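Local coordinates for protein AT-less polyketide synthase (Streptomyces platensis subsp. rosaceus, PDB 4QYR) that probably serves as a ketosynthase domain of an AT-less modular polyketide synthase, extending acyl chains by decarboxylative condensation on the isomigrastatin assembly line, at residues 286-291 with 323-328; 259-264 with 436-441. All blocks are in the same frame, centred on the assembly; numbering follows the deposited sequence.

Contact 1: 286-291 with 323-328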
loop_
_atom_site.group_PDB
_atom_site.type_symbol
_atom_site.label_atom_id
_atom_site.label_comp_id
_atom_site.label_asym_id
_atom_site.label_seq_id
_atom_site.Cartn_x
_atom_site.Cartn_y
_atom_site.Cartn_z
ATOM N N ALA A 286 -14.397 -14.349 9.873
ATOM C CA ALA A 286 -13.089 -15.000 9.835
ATOM C C ALA A 286 -12.003 -14.033 10.252
ATOM O O ALA A 286 -11.049 -14.406 10.924
ATOM C CB ALA A 286 -12.819 -15.533 8.475
ATOM N N LEU A 287 -12.193 -12.781 9.845
ATOM C CA LEU A 287 -11.330 -11.660 10.177
ATOM C C LEU A 287 -11.213 -11.449 11.661
ATOM O O LEU A 287 -10.125 -11.433 12.211
ATOM C CB LEU A 287 -11.870 -10.378 9.547
ATOM C CG LEU A 287 -11.183 -9.067 9.916
ATOM C CD1 LEU A 287 -9.937 -8.907 9.071
ATOM C CD2 LEU A 287 -12.094 -7.898 9.702
ATOM N N ILE A 288 -12.357 -11.257 12.303
ATOM C CA ILE A 288 -12.410 -10.990 13.732
ATOM C C ILE A 288 -11.779 -12.110 14.533
ATOM O O ILE A 288 -10.934 -11.839 15.392
ATOM C CB ILE A 288 -13.847 -10.766 14.185
ATOM C CG1 ILE A 288 -14.347 -9.469 13.562
ATOM C CG2 ILE A 288 -13.927 -10.674 15.699
ATOM C CD1 ILE A 288 -15.812 -9.413 13.439
ATOM N N GLN A 289 -12.153 -13.354 14.233
ATOM C CA GLN A 289 -11.567 -14.503 14.915
ATOM C C GLN A 289 -10.063 -14.523 14.789
ATOM O O GLN A 289 -9.352 -14.902 15.720
ATOM C CB GLN A 289 -12.132 -15.794 14.365
ATOM C CG GLN A 289 -13.620 -15.773 14.338
ATOM C CD GLN A 289 -14.202 -17.126 14.095
ATOM O OE1 GLN A 289 -13.521 -18.143 14.241
ATOM N NE2 GLN A 289 -15.475 -17.159 13.722
ATOM N N ASP A 290 -9.591 -14.119 13.619
ATOM C CA ASP A 290 -8.172 -14.016 13.361
ATOM C C ASP A 290 -7.531 -12.983 14.313
ATOM O O ASP A 290 -6.504 -13.248 14.930
ATOM C CB ASP A 290 -7.962 -13.655 11.892
ATOM C CG ASP A 290 -6.516 -13.689 11.474
ATOM O OD1 ASP A 290 -5.709 -14.242 12.241
ATOM O OD2 ASP A 290 -6.187 -13.163 10.378
ATOM N N ALA A 291 -8.156 -11.818 14.462
ATOM C CA ALA A 291 -7.550 -10.747 15.238
ATOM C C ALA A 291 -7.709 -11.019 16.706
ATOM O O ALA A 291 -6.898 -10.577 17.531
ATOM C CB ALA A 291 -8.163 -9.416 14.895
ATOM N N SER A 323 -21.542 -14.118 15.441
ATOM C CA SER A 323 -21.101 -15.418 14.970
ATOM C C SER A 323 -19.650 -15.695 15.363
ATOM O O SER A 323 -19.294 -16.808 15.732
ATOM C CB SER A 323 -21.277 -15.488 13.458
ATOM O OG SER A 323 -20.662 -16.638 12.927
ATOM N N ALA A 324 -18.830 -14.655 15.310
ATOM C CA ALA A 324 -17.412 -14.745 15.642
ATOM C C ALA A 324 -17.132 -14.916 17.133
ATOM O O ALA A 324 -16.351 -15.778 17.521
ATOM C CB ALA A 324 -16.698 -13.519 15.134
ATOM N N TYR A 325 -17.736 -14.080 17.971
ATOM C CA TYR A 325 -17.497 -14.191 19.403
ATOM C C TYR A 325 -18.037 -15.515 19.878
ATOM O O TYR A 325 -17.500 -16.112 20.810
ATOM C CB TYR A 325 -18.137 -13.042 20.184
ATOM C CG TYR A 325 -17.318 -11.767 20.186
ATOM C CD1 TYR A 325 -16.178 -11.652 19.406
ATOM C CD2 TYR A 325 -17.677 -10.685 20.972
ATOM C CE1 TYR A 325 -15.422 -10.489 19.394
ATOM C CE2 TYR A 325 -16.928 -9.520 20.979
ATOM C CZ TYR A 325 -15.796 -9.425 20.181
ATOM O OH TYR A 325 -15.042 -8.265 20.172
ATOM N N ARG A 326 -19.096 -15.974 19.217
ATOM C CA ARG A 326 -19.749 -17.222 19.583
ATOM C C ARG A 326 -18.798 -18.365 19.276
ATOM O O ARG A 326 -18.593 -19.256 20.092
ATOM C CB ARG A 326 -21.079 -17.376 18.837
ATOM C CG ARG A 326 -21.933 -18.538 19.305
ATOM C CD ARG A 326 -23.363 -18.452 18.775
ATOM N NE ARG A 326 -23.412 -18.466 17.315
ATOM C CZ ARG A 326 -24.082 -17.582 16.576
ATOM N NH1 ARG A 326 -24.766 -16.608 17.162
ATOM N NH2 ARG A 326 -24.063 -17.666 15.249
ATOM N N ALA A 327 -18.189 -18.308 18.099
ATOM C CA ALA A 327 -17.199 -19.295 17.697
ATOM C C ALA A 327 -16.017 -19.292 18.647
ATOM O O ALA A 327 -15.437 -20.339 18.945
ATOM C CB ALA A 327 -16.730 -19.024 16.286
ATOM N N LEU A 328 -15.661 -18.100 19.111
ATOM C CA LEU A 328 -14.510 -17.945 19.978
ATOM C C LEU A 328 -14.762 -18.584 21.319
ATOM O O LEU A 328 -13.983 -19.430 21.742
ATOM C CB LEU A 328 -14.161 -16.479 20.145
ATOM C CG LEU A 328 -13.385 -15.908 18.959
ATOM C CD1 LEU A 328 -12.980 -14.484 19.241
ATOM C CD2 LEU A 328 -12.161 -16.759 18.674
#

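Contact 2: 259-264 with 436-441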
loop_
_atom_site.group_PDB
_atom_site.type_symbol
_atom_site.label_atom_id
_atom_site.label_comp_id
_atom_site.label_asym_id
_atom_site.label_seq_id
_atom_site.Cartn_x
_atom_site.Cartn_y
_atom_site.Cartn_z
ATOM N N TRP A 259 -1.576 5.995 24.969
ATOM C CA TRP A 259 -2.995 6.154 24.730
ATOM C C TRP A 259 -3.705 4.823 24.870
ATOM O O TRP A 259 -4.839 4.749 25.358
ATOM C CB TRP A 259 -3.251 6.699 23.343
ATOM C CG TRP A 259 -3.016 8.135 23.195
ATOM C CD1 TRP A 259 -1.820 8.756 23.033
ATOM C CD2 TRP A 259 -4.008 9.155 23.144
ATOM N NE1 TRP A 259 -2.001 10.110 22.907
ATOM C CE2 TRP A 259 -3.339 10.381 22.971
ATOM C CE3 TRP A 259 -5.398 9.151 23.240
ATOM C CZ2 TRP A 259 -4.004 11.588 22.896
ATOM C CZ3 TRP A 259 -6.065 10.357 23.172
ATOM C CH2 TRP A 259 -5.367 11.560 22.996
ATOM N N GLY A 260 -3.028 3.775 24.418
ATOM C CA GLY A 260 -3.585 2.443 24.409
ATOM C C GLY A 260 -2.605 1.438 23.846
ATOM O O GLY A 260 -1.548 1.786 23.322
ATOM N N VAL A 261 -2.968 0.174 23.953
ATOM C CA VAL A 261 -2.153 -0.900 23.444
ATOM C C VAL A 261 -2.924 -1.630 22.356
ATOM O O VAL A 261 -4.128 -1.847 22.493
ATOM C CB VAL A 261 -1.781 -1.872 24.567
ATOM C CG1 VAL A 261 -1.038 -3.076 24.029
ATOM C CG2 VAL A 261 -0.959 -1.162 25.605
ATOM N N VAL A 262 -2.244 -1.994 21.269
ATOM C CA VAL A 262 -2.843 -2.861 20.264
ATOM C C VAL A 262 -2.565 -4.322 20.573
ATOM O O VAL A 262 -1.432 -4.782 20.406
ATOM C CB VAL A 262 -2.308 -2.552 18.892
ATOM C CG1 VAL A 262 -2.995 -3.437 17.853
ATOM C CG2 VAL A 262 -2.484 -1.083 18.607
ATOM N N ARG A 263 -3.587 -5.042 21.030
ATOM C CA ARG A 263 -3.425 -6.437 21.452
ATOM C C ARG A 263 -3.511 -7.407 20.283
ATOM O O ARG A 263 -2.788 -8.393 20.234
ATOM C CB ARG A 263 -4.472 -6.812 22.504
ATOM C CG ARG A 263 -4.114 -6.409 23.930
ATOM C CD ARG A 263 -2.842 -7.091 24.429
ATOM N NE ARG A 263 -2.315 -6.417 25.616
ATOM C CZ ARG A 263 -1.073 -6.564 26.061
ATOM N NH1 ARG A 263 -0.660 -5.908 27.145
ATOM N NH2 ARG A 263 -0.233 -7.362 25.406
ATOM N N GLY A 264 -4.402 -7.118 19.347
ATOM C CA GLY A 264 -4.538 -7.928 18.157
ATOM C C GLY A 264 -4.965 -7.122 16.953
ATOM O O GLY A 264 -5.444 -5.993 17.071
ATOM N N ALA A 436 -6.644 -0.880 27.193
ATOM C CA ALA A 436 -6.336 0.348 27.920
ATOM C C ALA A 436 -4.869 0.412 28.341
ATOM O O ALA A 436 -4.246 -0.615 28.607
ATOM C CB ALA A 436 -7.232 0.472 29.128
ATOM N N PRO A 437 -4.311 1.627 28.415
ATOM C CA PRO A 437 -2.903 1.729 28.791
ATOM C C PRO A 437 -2.675 1.268 30.209
ATOM O O PRO A 437 -3.563 1.409 31.058
ATOM C CB PRO A 437 -2.600 3.219 28.630
ATOM C CG PRO A 437 -3.892 3.882 28.781
ATOM C CD PRO A 437 -4.919 2.952 28.219
ATOM N N PRO A 438 -1.489 0.691 30.458
ATOM C CA PRO A 438 -1.082 0.294 31.810
ATOM C C PRO A 438 -1.020 1.516 32.705
ATOM O O PRO A 438 -0.779 2.653 32.241
ATOM C CB PRO A 438 0.322 -0.293 31.626
ATOM C CG PRO A 438 0.461 -0.562 30.160
ATOM C CD PRO A 438 -0.448 0.403 29.456
ATOM N N VAL A 439 -1.283 1.268 33.980
ATOM C CA VAL A 439 -1.150 2.261 35.017
ATOM C C VAL A 439 0.304 2.633 35.206
ATOM O O VAL A 439 1.119 1.777 35.537
ATOM C CB VAL A 439 -1.699 1.741 36.337
ATOM C CG1 VAL A 439 -1.674 2.854 37.367
ATOM C CG2 VAL A 439 -3.097 1.190 36.154
ATOM N N PRO A 440 0.635 3.915 35.000
ATOM C CA PRO A 440 2.010 4.363 35.223
ATOM C C PRO A 440 2.333 4.288 36.703
ATOM O O PRO A 440 1.518 4.732 37.512
ATOM C CB PRO A 440 2.006 5.819 34.730
ATOM C CG PRO A 440 0.733 5.976 33.937
ATOM C CD PRO A 440 -0.236 5.013 34.555
ATOM N N PRO A 441 3.498 3.728 37.056
ATOM C CA PRO A 441 3.913 3.564 38.458
ATOM C C PRO A 441 4.085 4.896 39.212
ATOM O O PRO A 441 3.989 5.974 38.607
ATOM C CB PRO A 441 5.252 2.827 38.336
ATOM C CG PRO A 441 5.749 3.193 36.962
ATOM C CD PRO A 441 4.530 3.274 36.111
#

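Contact 1: 286-291 with 323-328
Ala324 meets the helix 286-291 where the two backbones come nearest, its CA 5.9 Å from CA of Gln289. Its methyl CB faces the gap between Gln289 and Ile288 and touches both, 3.9 Å from CG of Gln289 and 4.0 Å from CG2 of Ile288. The small alanine side chain is consistent with the close approach of the axes, 8.8 Å, at a crossing angle of -44°. Tyr325 starts out away from the partner helix, but its side chain and that of Ile288 cross at about a right angle, CE1 of Tyr325 coming 4.0 Å from CG2 of Ile288. That methyl, anti to the backbone N of Ile288, therefore serves both Ala324 and the tyrosine. The amide end of Gln289, its chain extended beyond CG, lies over Ala327, NE2 3.4 Å from CB. Leu328 closes the row with CD2 at 4.4 Å from CB of Gln289, while also leaning on Met292 and Pro297. No hydrogen bond crosses this helix-helix packing. In the thiolase-type fold of the ketosynthase, helix 281-291 lies between helix 313-331 and the mixed sheet: Ile288 also rests on His431 of strand 428-435, and Leu287 reaches Asn268 of strand 260-269.

Contact 2: 259-264 with 436-441
Pro437 sets its ring against the peptide that follows Trp259: CD lies 3.4 Å and CG 3.7 Å from the carbonyl O of Trp259, and CD is 4.1 Å from CA of Gly260. A second, looser touch joins Val261 to Pro438, whose side chains cross at about a right angle with CG2 of the valine 4.2 Å from CD of the proline. It is the placing of CG2 beside the backbone N of Val261, anti to the carbonyl carbon, that brings this methyl to Pro438. Around them, backbone bonds run from Trp259 and Gly260 to Ile11 and from Val261 to Glu435, and Arg263 and Gly264 together face Val433 as a classic beta bulge. Arg263 adds a salt bridge from NE to OE2 of Glu435, and CG1 of Val261 lies 3.8 Å above its guanidinium plane, offset toward the rim. Trp259 NE1 hydrogen-bonds to Asn105, and the indole makes a cation-pi contact with Arg592. This is the end of an antiparallel strand pair in the mixed sheet of the thiolase-type fold. Pro437, next in the alternation after Val261 with Glu435, has no N-H to give to Trp259, consistent with the hydrogen-bonded ladder ending here; no hydrogen bond joins the two segments.

In the fold
Well into the chain, after strands such as 9-17 and 239-247, strand 260-269 of the large mixed sheet begins, and its opening residues are the first half of contact 2. The next regular element is helix 281-291; the chain then returns through strand 302-304 and reaches helix 313-331, where contact 1 closes a loop with 31 residues between its segments. Only after strand 428-435, the antiparallel neighbour of 260-269, does segment 436-441 close the wider loop of contact 2, which contains contact 1 entirely. Their centres lie 23 Å apart. Contact 1 joins an outer helix to one lying against the sheet; contact 2 ties the exit from strand 428-435 to the start of its partner strand.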